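PDB 4NAS: ribulose-bisphosphate carboxylase from Alicyclobacillus acidocaldarius subsp. acidocaldarius, which belongs to the ribulose bisphosphate carboxylase large-chain family, pairing an N-terminal domain with a TIM-barrel domain, and is modelled with bound calcium ions. Local coordinates for residues 240-245 / 265-270; 297-302 / 333-338; 180-185 / 214-219; 89-94 / 247-252; 126-131 / 259-264. All coordinates share one frame; numbering follows the deposited sequence.

Interaction 1: 240-245 / 265-270; sequences LVNVVA and LAHPAV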
# COMPACT_ATOMS: atom_id res chain seq x y z
N LEU B 240 11.94 13.84 -2.89
CA LEU B 240 11.66 12.96 -1.76
C LEU B 240 10.27 12.36 -1.98
O LEU B 240 9.28 13.09 -2.10
CB LEU B 240 11.69 13.77 -0.45
CG LEU B 240 11.34 13.02 0.83
CD1 LEU B 240 12.23 11.79 0.96
CD2 LEU B 240 11.43 13.91 2.10
N VAL B 241 10.18 11.04 -2.10
CA VAL B 241 8.89 10.44 -2.36
C VAL B 241 8.59 9.38 -1.31
O VAL B 241 9.40 8.47 -1.08
CB VAL B 241 8.82 9.80 -3.78
CG1 VAL B 241 7.43 9.25 -4.06
CG2 VAL B 241 9.17 10.83 -4.84
N ASN B 242 7.45 9.54 -0.66
CA ASN B 242 6.86 8.49 0.18
C ASN B 242 6.24 7.39 -0.69
O ASN B 242 5.02 7.33 -0.89
CB ASN B 242 5.83 9.09 1.10
CG ASN B 242 6.46 10.03 2.13
OD1 ASN B 242 7.34 9.62 2.90
ND2 ASN B 242 6.04 11.29 2.11
N VAL B 243 7.10 6.53 -1.17
CA VAL B 243 6.69 5.58 -2.22
C VAL B 243 5.52 4.69 -1.85
O VAL B 243 4.54 4.52 -2.62
CB VAL B 243 7.88 4.72 -2.63
CG1 VAL B 243 7.48 3.80 -3.78
CG2 VAL B 243 9.03 5.64 -3.05
N VAL B 244 5.61 4.08 -0.67
CA VAL B 244 4.56 3.15 -0.25
C VAL B 244 3.22 3.87 -0.01
O VAL B 244 2.15 3.30 -0.26
CB VAL B 244 5.00 2.32 1.01
CG1 VAL B 244 3.86 1.36 1.50
CG2 VAL B 244 6.27 1.51 0.70
N ALA B 245 3.26 5.11 0.48
CA ALA B 245 2.02 5.84 0.69
C ALA B 245 1.33 6.11 -0.65
O ALA B 245 0.08 6.03 -0.78
CB ALA B 245 2.28 7.15 1.42
N LEU B 265 14.39 10.19 -4.37
CA LEU B 265 14.86 9.77 -3.07
C LEU B 265 13.69 9.04 -2.39
O LEU B 265 12.74 9.67 -1.89
CB LEU B 265 15.35 10.98 -2.25
CG LEU B 265 15.62 10.82 -0.73
CD1 LEU B 265 16.81 9.88 -0.49
CD2 LEU B 265 15.87 12.20 -0.04
N ALA B 266 13.74 7.71 -2.43
CA ALA B 266 12.68 6.88 -1.85
C ALA B 266 12.68 6.81 -0.32
O ALA B 266 13.62 6.29 0.32
CB ALA B 266 12.74 5.52 -2.42
N HIS B 267 11.60 7.30 0.29
CA HIS B 267 11.51 7.26 1.75
C HIS B 267 10.63 6.07 2.17
O HIS B 267 9.63 5.81 1.53
CB HIS B 267 10.96 8.59 2.34
CG HIS B 267 11.02 8.65 3.84
ND1 HIS B 267 10.09 8.01 4.64
CD2 HIS B 267 11.93 9.19 4.68
CE1 HIS B 267 10.42 8.18 5.91
NE2 HIS B 267 11.54 8.88 5.97
N PRO B 268 11.00 5.34 3.24
CA PRO B 268 10.23 4.13 3.57
C PRO B 268 8.96 4.31 4.38
O PRO B 268 8.46 3.29 4.86
CB PRO B 268 11.22 3.31 4.42
CG PRO B 268 12.05 4.32 5.05
CD PRO B 268 12.25 5.41 4.02
N ALA B 269 8.48 5.54 4.59
CA ALA B 269 7.28 5.77 5.38
C ALA B 269 6.18 4.78 5.04
O ALA B 269 5.93 4.52 3.85
CB ALA B 269 6.77 7.20 5.18
N VAL B 270 5.57 4.20 6.08
CA VAL B 270 4.44 3.25 5.98
C VAL B 270 4.86 1.79 5.74
O VAL B 270 4.10 0.87 6.01
CB VAL B 270 3.34 3.70 4.95
CG1 VAL B 270 2.12 2.76 5.01
CG2 VAL B 270 2.88 5.14 5.25
O HOH W 1 7.06 5.54 1.74
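Water 1 is held by three backbone groups: it donates to H267 O and to A269 O, each 2.6 Å from the water oxygen, and accepts from V244 N. It bridges the backbones where 240-245 turns into a helix and 265-270 leaves its strand. Just before that point the backbones pair directly, V241 receiving and giving one bond each: V241 N donates to L265 O, and H267 N donates to V241 O at 2.8 Å and a nearly straight 174°. These are neighbouring parallel strands of the TIM barrel, 238-242 and 264-267, and their far ends lie near the metal, with the H267 side chain about 5 Å from a calcium ion. The H267 ring and the N242 amide run side by side with planes 78° apart. H267 ND1 accepts from A269 N at 2.9 Å, which restrains the ring's rotation. N242 OD1 is buried against A269 CB at 3.4 Å and has no polar partner in the model. L240 has CG trans to its backbone N (chi1 177°), which swings CD1 across to L265 CD2 at 3.8 Å and also against H267 CB. V243 CG2 meets A266 CB at 3.8 Å.

Interaction 2: 297-302 / 333-338; sequences ADIGIF and LPAPSA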
# COMPACT_ATOMS: atom_id res chain seq x y z
N ALA B 297 13.71 4.27 -7.75
CA ALA B 297 14.43 5.03 -6.72
C ALA B 297 15.90 5.12 -7.13
O ALA B 297 16.50 4.14 -7.56
CB ALA B 297 14.32 4.34 -5.42
N ASP B 298 16.48 6.30 -7.02
CA ASP B 298 17.91 6.41 -7.26
C ASP B 298 18.68 6.30 -5.95
O ASP B 298 19.86 5.95 -5.93
CB ASP B 298 18.24 7.71 -7.97
CG ASP B 298 17.57 7.83 -9.31
OD1 ASP B 298 18.05 7.17 -10.25
OD2 ASP B 298 16.55 8.55 -9.41
N ILE B 299 18.00 6.64 -4.87
CA ILE B 299 18.55 6.52 -3.53
C ILE B 299 17.48 5.88 -2.68
O ILE B 299 16.31 6.30 -2.71
CB ILE B 299 18.90 7.90 -2.92
CG1 ILE B 299 19.90 8.64 -3.82
CG2 ILE B 299 19.52 7.72 -1.53
CD1 ILE B 299 20.04 10.10 -3.47
N GLY B 300 17.87 4.88 -1.90
CA GLY B 300 16.89 4.18 -1.09
C GLY B 300 17.23 4.26 0.39
O GLY B 300 18.30 3.85 0.81
N ILE B 301 16.29 4.80 1.17
CA ILE B 301 16.44 4.96 2.61
C ILE B 301 15.77 3.75 3.28
O ILE B 301 14.66 3.39 2.91
CB ILE B 301 15.70 6.24 3.08
CG1 ILE B 301 16.30 7.49 2.42
CG2 ILE B 301 15.63 6.31 4.62
CD1 ILE B 301 15.48 8.77 2.67
N PHE B 302 16.45 3.12 4.23
CA PHE B 302 15.92 1.94 4.92
C PHE B 302 16.55 1.90 6.32
O PHE B 302 17.59 2.55 6.54
CB PHE B 302 16.22 0.64 4.12
CG PHE B 302 17.69 0.44 3.80
CD1 PHE B 302 18.24 0.99 2.65
CD2 PHE B 302 18.52 -0.27 4.67
CE1 PHE B 302 19.59 0.83 2.37
CE2 PHE B 302 19.89 -0.44 4.39
CZ PHE B 302 20.43 0.12 3.24
N LEU B 333 21.67 3.74 -4.72
CA LEU B 333 22.48 4.12 -3.56
C LEU B 333 21.72 3.82 -2.28
O LEU B 333 20.60 4.28 -2.11
CB LEU B 333 22.81 5.63 -3.60
CG LEU B 333 23.99 6.13 -4.43
CD1 LEU B 333 23.85 7.64 -4.66
CD2 LEU B 333 25.30 5.82 -3.71
N PRO B 334 22.31 3.04 -1.38
CA PRO B 334 21.68 2.81 -0.08
C PRO B 334 21.92 3.97 0.89
O PRO B 334 23.05 4.51 1.00
CB PRO B 334 22.36 1.54 0.43
CG PRO B 334 23.67 1.50 -0.29
CD PRO B 334 23.48 2.17 -1.61
N ALA B 335 20.86 4.35 1.59
CA ALA B 335 20.94 5.41 2.58
C ALA B 335 20.39 4.91 3.93
O ALA B 335 19.25 5.22 4.31
CB ALA B 335 20.16 6.62 2.11
N PRO B 336 21.17 4.07 4.62
CA PRO B 336 20.67 3.45 5.85
C PRO B 336 20.51 4.50 6.95
O PRO B 336 21.35 5.40 7.09
CB PRO B 336 21.73 2.39 6.17
CG PRO B 336 22.97 2.87 5.48
CD PRO B 336 22.53 3.61 4.27
N SER B 337 19.43 4.38 7.70
CA SER B 337 19.03 5.43 8.63
C SER B 337 19.10 4.93 10.07
O SER B 337 19.03 3.71 10.32
CB SER B 337 17.60 5.90 8.30
OG SER B 337 16.63 4.88 8.52
N ALA B 338 19.24 5.88 11.00
CA ALA B 338 19.34 5.64 12.45
C ALA B 338 20.70 5.16 12.97
O ALA B 338 21.31 4.25 12.42
CB ALA B 338 18.20 4.75 12.97
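F302 lies side by side with two prolines of the neighbouring strand, P334 and P336, in a beta-alpha-beta unit of the TIM barrel: strand 299-303, helix 313-324, strand 333-337. With chi1 at 55°, CG of F302 sits between the backbone N and the carbonyl carbon, and the ring leans over the adjacent strand. One face lies above P336 CA, which is 4.2 Å from the ring plane and over its centre, while P334 CB comes in at the ring edge, 3.5 Å from F302 CE1. Helix 313-324 packs on this same side, L319 touching F302 and L320 touching P334.

On the other side of the sheet, turned to the barrel interior, I299 and L333 point the same way, and A335 CB fits between the two isoleucines, 3.9 Å from I299 CG2 and 4.0 Å from I301 CG1. Parallel pairing locks these rows in step: G300 straddles P334 of the one neighbouring strand, its N donating to L333 O at 2.8 Å and its O accepting from A335 N at 2.7 Å. D298 O receives L333 N at the start of the pairing. At the far end F302 O accepts S337 N at 2.8 Å, with an N-H...O angle of 146°.

Interaction 3: 180-185 / 214-219; sequences IFFTEA and AVNLTG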
# COMPACT_ATOMS: atom_id res chain seq x y z
N ILE B 180 7.45 14.34 6.78
CA ILE B 180 6.13 14.78 7.25
C ILE B 180 5.73 16.17 6.79
O ILE B 180 4.63 16.64 7.10
CB ILE B 180 6.02 14.70 8.78
CG1 ILE B 180 7.10 15.58 9.41
CG2 ILE B 180 6.16 13.26 9.24
CD1 ILE B 180 6.84 15.91 10.89
N PHE B 181 6.60 16.85 6.05
CA PHE B 181 6.32 18.22 5.62
C PHE B 181 5.29 18.25 4.51
O PHE B 181 5.64 18.08 3.35
CB PHE B 181 7.61 18.88 5.12
CG PHE B 181 7.55 20.39 5.03
CD1 PHE B 181 6.43 21.10 5.43
CD2 PHE B 181 8.64 21.09 4.54
CE1 PHE B 181 6.40 22.52 5.36
CE2 PHE B 181 8.62 22.48 4.47
CZ PHE B 181 7.49 23.19 4.88
N PHE B 182 4.02 18.49 4.85
CA PHE B 182 2.95 18.54 3.85
C PHE B 182 2.26 19.91 3.69
O PHE B 182 1.90 20.29 2.58
CB PHE B 182 1.90 17.46 4.12
CG PHE B 182 2.40 16.08 3.92
CD1 PHE B 182 2.52 15.56 2.65
CD2 PHE B 182 2.74 15.27 5.00
CE1 PHE B 182 2.99 14.28 2.44
CE2 PHE B 182 3.22 13.97 4.80
CZ PHE B 182 3.34 13.48 3.53
N THR B 183 2.09 20.65 4.79
CA THR B 183 1.45 21.97 4.70
C THR B 183 2.20 22.97 3.80
O THR B 183 3.42 23.16 3.93
CB THR B 183 1.22 22.62 6.09
OG1 THR B 183 0.85 24.00 5.91
CG2 THR B 183 2.48 22.57 6.93
N GLU B 184 1.46 23.61 2.90
CA GLU B 184 2.05 24.63 2.04
C GLU B 184 1.62 26.03 2.47
O GLU B 184 1.55 26.94 1.65
CB GLU B 184 1.68 24.37 0.57
CG GLU B 184 1.97 22.93 0.12
CD GLU B 184 1.59 22.67 -1.34
OE1 GLU B 184 1.59 23.63 -2.14
OE2 GLU B 184 1.30 21.50 -1.68
N ALA B 185 1.35 26.21 3.76
CA ALA B 185 0.82 27.49 4.26
C ALA B 185 1.88 28.58 4.42
O ALA B 185 1.57 29.75 4.34
CB ALA B 185 0.08 27.28 5.58
N ALA B 214 16.63 17.99 -1.59
CA ALA B 214 15.61 16.98 -1.83
C ALA B 214 14.27 17.42 -1.20
O ALA B 214 14.10 17.46 0.03
CB ALA B 214 16.03 15.65 -1.27
N VAL B 215 13.33 17.72 -2.08
CA VAL B 215 12.09 18.36 -1.69
C VAL B 215 10.99 17.32 -1.69
O VAL B 215 10.92 16.46 -2.56
CB VAL B 215 11.78 19.55 -2.65
CG1 VAL B 215 11.72 19.09 -4.11
CG2 VAL B 215 10.53 20.28 -2.21
N ASN B 216 10.15 17.36 -0.66
CA ASN B 216 9.04 16.43 -0.56
C ASN B 216 8.05 16.59 -1.73
O ASN B 216 7.54 17.69 -1.97
CB ASN B 216 8.35 16.62 0.79
CG ASN B 216 7.64 15.35 1.28
OD1 ASN B 216 7.81 14.27 0.71
ND2 ASN B 216 6.85 15.49 2.34
N LEU B 217 7.79 15.50 -2.47
CA LEU B 217 6.83 15.53 -3.59
C LEU B 217 5.44 15.21 -3.08
O LEU B 217 5.21 14.13 -2.56
CB LEU B 217 7.23 14.50 -4.65
CG LEU B 217 6.35 14.46 -5.91
CD1 LEU B 217 6.23 15.83 -6.60
CD2 LEU B 217 6.93 13.44 -6.85
N THR B 218 4.53 16.18 -3.17
CA THR B 218 3.26 16.06 -2.46
C THR B 218 2.10 16.63 -3.27
O THR B 218 2.30 17.33 -4.26
CB THR B 218 3.30 16.84 -1.14
OG1 THR B 218 3.41 18.24 -1.41
CG2 THR B 218 4.46 16.41 -0.29
N GLY B 219 0.89 16.36 -2.78
CA GLY B 219 -0.33 16.76 -3.46
C GLY B 219 -1.03 15.58 -4.11
O GLY B 219 -0.59 14.44 -4.01
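N216 swings its CG away from its own backbone N (chi1 -153°), which carries the amide across to F181, while F182, with CG trans to the carbonyl carbon at chi1 -68°, turns its ring toward N216 and T218. The amide nitrogen N216 ND2 donates to F181 O at 3.0 Å, and the bond comes from well above the carbonyl plane, 49° out of it. That same ND2 sits over one face of the F182 ring, 4.0 Å above its plane and displaced to the rim. One amide nitrogen thus reaches two carbonyls of the loop, F181 O and, weakly, E179 O. In the TIM barrel this loop leads out of the metal site, where carboxylated K176, D178 and E179 bind calcium, and it meets the end of strand 214-216 and the residues after it. N86 and N88 of the second subunit pack on F182 and T218 respectively. T218 adds its methyl: CG2 lies 3.6 Å from F182 CD1, approaching the ring at a slant. Further out E184 slides past T218, with OE2 3.9 Å from T218 OG1; its carboxylate forms a salt bridge to R227 through OE1.

Interaction 4: 89-94 / 247-252; sequences GTFASL and GYDVVA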
# COMPACT_ATOMS: atom_id res chain seq x y z
N GLY B 89 2.53 -5.71 -16.86
CA GLY B 89 3.65 -4.79 -16.69
C GLY B 89 3.52 -3.72 -15.60
O GLY B 89 4.24 -2.71 -15.64
N THR B 90 2.63 -3.93 -14.64
CA THR B 90 2.46 -2.97 -13.54
C THR B 90 2.63 -3.61 -12.18
O THR B 90 2.44 -4.82 -12.01
CB THR B 90 1.08 -2.31 -13.57
OG1 THR B 90 0.08 -3.33 -13.51
CG2 THR B 90 0.92 -1.44 -14.84
N PHE B 91 2.96 -2.80 -11.19
CA PHE B 91 3.04 -3.32 -9.83
C PHE B 91 1.67 -3.83 -9.35
O PHE B 91 1.60 -4.83 -8.62
CB PHE B 91 3.57 -2.26 -8.87
CG PHE B 91 5.00 -1.92 -9.11
CD1 PHE B 91 6.01 -2.67 -8.53
CD2 PHE B 91 5.34 -0.88 -9.97
CE1 PHE B 91 7.34 -2.37 -8.77
CE2 PHE B 91 6.67 -0.56 -10.20
CZ PHE B 91 7.67 -1.31 -9.60
N ALA B 92 0.60 -3.16 -9.77
CA ALA B 92 -0.74 -3.65 -9.41
C ALA B 92 -0.96 -5.10 -9.85
O ALA B 92 -1.47 -5.92 -9.09
CB ALA B 92 -1.82 -2.77 -10.00
N SER B 93 -0.61 -5.40 -11.09
CA SER B 93 -0.87 -6.74 -11.62
C SER B 93 -0.02 -7.74 -10.85
O SER B 93 -0.49 -8.80 -10.46
CB SER B 93 -0.52 -6.82 -13.10
OG SER B 93 0.88 -6.69 -13.25
N LEU B 94 1.23 -7.37 -10.61
CA LEU B 94 2.16 -8.21 -9.90
C LEU B 94 1.67 -8.51 -8.47
O LEU B 94 1.55 -9.68 -8.07
CB LEU B 94 3.54 -7.55 -9.87
CG LEU B 94 4.56 -8.31 -9.03
CD1 LEU B 94 4.76 -9.73 -9.61
CD2 LEU B 94 5.89 -7.55 -8.91
N GLY B 247 2.04 4.53 -3.69
CA GLY B 247 1.91 3.35 -4.53
C GLY B 247 3.03 3.23 -5.54
O GLY B 247 3.46 4.24 -6.10
N TYR B 248 3.47 2.01 -5.84
CA TYR B 248 4.66 1.85 -6.68
C TYR B 248 4.44 2.27 -8.13
O TYR B 248 5.37 2.77 -8.79
CB TYR B 248 5.23 0.42 -6.62
CG TYR B 248 5.77 -0.02 -5.27
CD1 TYR B 248 7.10 0.20 -4.93
CD2 TYR B 248 4.96 -0.69 -4.37
CE1 TYR B 248 7.61 -0.20 -3.71
CE2 TYR B 248 5.46 -1.09 -3.13
CZ TYR B 248 6.78 -0.86 -2.81
OH TYR B 248 7.27 -1.26 -1.59
N ASP B 249 3.24 2.04 -8.64
CA ASP B 249 2.93 2.41 -10.02
C ASP B 249 2.93 3.91 -10.21
O ASP B 249 3.29 4.37 -11.29
CB ASP B 249 1.59 1.84 -10.47
CG ASP B 249 1.66 0.37 -10.79
OD1 ASP B 249 2.61 -0.04 -11.49
OD2 ASP B 249 0.79 -0.38 -10.30
N VAL B 250 2.50 4.64 -9.18
CA VAL B 250 2.54 6.09 -9.19
C VAL B 250 3.97 6.55 -9.37
O VAL B 250 4.26 7.36 -10.26
CB VAL B 250 2.00 6.71 -7.87
CG1 VAL B 250 2.49 8.14 -7.73
CG2 VAL B 250 0.49 6.72 -7.85
N VAL B 251 4.86 6.04 -8.51
CA VAL B 251 6.29 6.36 -8.60
C VAL B 251 6.93 5.90 -9.90
O VAL B 251 7.81 6.59 -10.44
CB VAL B 251 7.06 5.80 -7.36
CG1 VAL B 251 8.54 6.17 -7.42
CG2 VAL B 251 6.44 6.38 -6.09
N ALA B 252 6.48 4.75 -10.43
CA ALA B 252 7.00 4.24 -11.71
C ALA B 252 6.85 5.24 -12.86
O ALA B 252 7.77 5.40 -13.68
CB ALA B 252 6.34 2.90 -12.09
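D249 and F91 join the two domains here: helix 91-99 of the N-terminal domain meets helix 248-256, one of the outer helices of the TIM barrel. The polar part is a carboxylate set on a helix N-terminus. D249 OD1 accepts from F91 N and D249 OD2 from A92 N, both at 2.8 Å. Each oxygen is approached on its syn side, so two successive N-H groups at the first turn of helix 91-99 grip both carboxylate oxygens and restrain the group's rotation. The helix end would probably stabilise the negative charge. The same turn is closed by its own N-cap, T90, whose OG1 accepts from S93 N at 3.3 Å, while S93 OG returns a bond to T90 O at 2.7 Å. N88 also bonds to T90 OG1.

The apolar part belongs to F91. With CG trans to its carbonyl carbon (chi1 -68°), the ring lies with one face against Y248 CB, which makes a CH-pi contact 3.6 Å from the F91 ring centroid, 18° off the normal. The Y248 ring itself turns away, its OH bonded to V287 O. L294 and A295 of helix 284-295 pack further against the F91 side chain, and A92 packs on Y246 of the second subunit. At the edge of the F91 ring lie both D249 OD1, 3.2 Å from CD2, and A252 CB, 4.0 Å from CE2.

Interaction 5: 126-131 / 259-264; sequences PKFGVE and DVDVPI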
# COMPACT_ATOMS: atom_id res chain seq x y z
N PRO B 126 15.87 2.87 -12.16
CA PRO B 126 16.29 4.23 -11.81
C PRO B 126 16.67 5.02 -13.07
O PRO B 126 17.22 4.43 -14.01
CB PRO B 126 17.52 3.98 -10.92
CG PRO B 126 17.28 2.59 -10.35
CD PRO B 126 16.70 1.84 -11.51
N LYS B 127 16.31 6.29 -13.11
CA LYS B 127 16.69 7.16 -14.21
C LYS B 127 18.18 7.49 -14.08
O LYS B 127 18.89 7.56 -15.08
CB LYS B 127 15.83 8.44 -14.21
CG LYS B 127 15.99 9.31 -15.47
CD LYS B 127 15.09 10.54 -15.49
CE LYS B 127 13.62 10.21 -15.83
NZ LYS B 127 12.64 10.34 -14.68
N PHE B 128 18.65 7.66 -12.84
CA PHE B 128 20.04 8.06 -12.63
C PHE B 128 20.95 6.96 -12.09
O PHE B 128 22.07 6.78 -12.59
CB PHE B 128 20.10 9.30 -11.73
CG PHE B 128 19.52 10.52 -12.37
CD1 PHE B 128 20.29 11.33 -13.19
CD2 PHE B 128 18.19 10.85 -12.18
CE1 PHE B 128 19.76 12.45 -13.79
CE2 PHE B 128 17.65 11.97 -12.79
CZ PHE B 128 18.43 12.78 -13.58
N GLY B 129 20.48 6.27 -11.06
CA GLY B 129 21.30 5.29 -10.35
C GLY B 129 22.50 5.90 -9.63
O GLY B 129 22.60 7.12 -9.52
N VAL B 130 23.40 5.05 -9.15
CA VAL B 130 24.60 5.48 -8.43
C VAL B 130 25.40 6.49 -9.26
O VAL B 130 25.62 7.62 -8.84
CB VAL B 130 25.49 4.26 -8.02
CG1 VAL B 130 26.81 4.71 -7.49
CG2 VAL B 130 24.79 3.38 -7.00
N GLU B 131 25.78 6.10 -10.47
CA GLU B 131 26.64 6.94 -11.31
C GLU B 131 26.03 8.29 -11.70
O GLU B 131 26.74 9.28 -11.85
CB GLU B 131 27.06 6.17 -12.57
N ASP B 259 10.96 14.12 -18.69
CA ASP B 259 10.84 15.49 -18.17
C ASP B 259 10.95 15.59 -16.65
O ASP B 259 11.20 16.68 -16.13
CB ASP B 259 9.54 16.15 -18.65
CG ASP B 259 9.55 16.45 -20.14
OD1 ASP B 259 10.65 16.58 -20.73
OD2 ASP B 259 8.45 16.54 -20.73
N VAL B 260 10.77 14.48 -15.94
CA VAL B 260 11.08 14.44 -14.51
C VAL B 260 12.57 14.17 -14.40
O VAL B 260 13.03 13.05 -14.12
CB VAL B 260 10.22 13.41 -13.73
CG1 VAL B 260 10.54 13.47 -12.24
CG2 VAL B 260 8.75 13.70 -13.94
N ASP B 261 13.33 15.23 -14.61
CA ASP B 261 14.75 15.11 -14.84
C ASP B 261 15.52 15.35 -13.55
O ASP B 261 16.34 16.26 -13.46
CB ASP B 261 15.18 16.08 -15.93
CG ASP B 261 16.56 15.80 -16.43
OD1 ASP B 261 16.85 14.60 -16.66
OD2 ASP B 261 17.34 16.76 -16.58
N VAL B 262 15.23 14.54 -12.55
CA VAL B 262 15.77 14.74 -11.22
C VAL B 262 15.78 13.38 -10.50
O VAL B 262 14.88 12.56 -10.71
CB VAL B 262 14.87 15.73 -10.48
CG1 VAL B 262 13.42 15.29 -10.60
CG2 VAL B 262 15.26 15.86 -9.04
N PRO B 263 16.80 13.11 -9.66
CA PRO B 263 16.80 11.81 -8.96
C PRO B 263 15.63 11.65 -8.00
O PRO B 263 15.13 12.64 -7.45
CB PRO B 263 18.12 11.83 -8.19
CG PRO B 263 19.01 12.74 -8.98
CD PRO B 263 18.11 13.80 -9.55
N ILE B 264 15.19 10.41 -7.80
CA ILE B 264 14.18 10.12 -6.80
C ILE B 264 14.81 9.61 -5.48
O ILE B 264 15.66 8.71 -5.47
CB ILE B 264 13.14 9.09 -7.35
CG1 ILE B 264 12.36 9.72 -8.52
CG2 ILE B 264 12.25 8.57 -6.21
CD1 ILE B 264 11.52 8.73 -9.31
O HOH W 2 13.65 10.25 -12.18
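F128 and P263 bring the backbones closest, their CA atoms 6.2 Å apart, and no hydrogen bond links backbone to backbone between the two segments. Segment 259-264 is kinked by two consecutive inverse gamma turns centred on V260 and D261, closed by weak bonds from D261 N to D259 O and from V262 N to V260 O. Segment 126-131 bends at G129, where phi is positive, and then enters helix 129-137. D298 steadies the bend, its OD1 accepting from both F128 N and G129 N.

Around this point the TIM barrel passes from helix 248-256 back into strand 264-267, so the contact sits at the end of the barrel where that strand begins, with the segment leading into helix 129-137 laid against the turn. K127 extends straight as far as CD and then bends, which brings NZ to V260 O at 2.8 Å. The ammonium also gives a bond to water 2 at 2.7 Å and another to D257 O, so it is gripped from several directions; water 2 in turn lies 3.0 Å from V262 O. F128 brings CE2 close to the V262-P263 peptide, 3.3 Å from V262 C, at an oblique angle. P263 CD makes a CH-pi contact over one ring face, 4.1 Å from the F128 centroid and 27° off the normal, and the two side chains meet at a slant. R136 also packs against F128 and P263.

Overall arrangement
Interactions 1, 2 and 3 share one parallel sheet of the TIM barrel, in strand order 214-216, 238-242, 264-267, 299-303, 333-337. Interaction 1 is in the middle, its centre about 12 Å from that of interaction 3 and 10 Å from that of interaction 2, with backbone pairing to both. Along the chain they follow as 3, 1, 2, while interactions 4 and 5 cross. Interactions 2 and 5, centres about 14 Å apart, are linked through D298. Of the five, interaction 4 alone joins this chain's N-terminal domain to its barrel, V251 packing on V241 and V243. Interactions 1, 3 and 4 touch the second subunit, so the dimer interface runs past the barrel sheet and the domain junction.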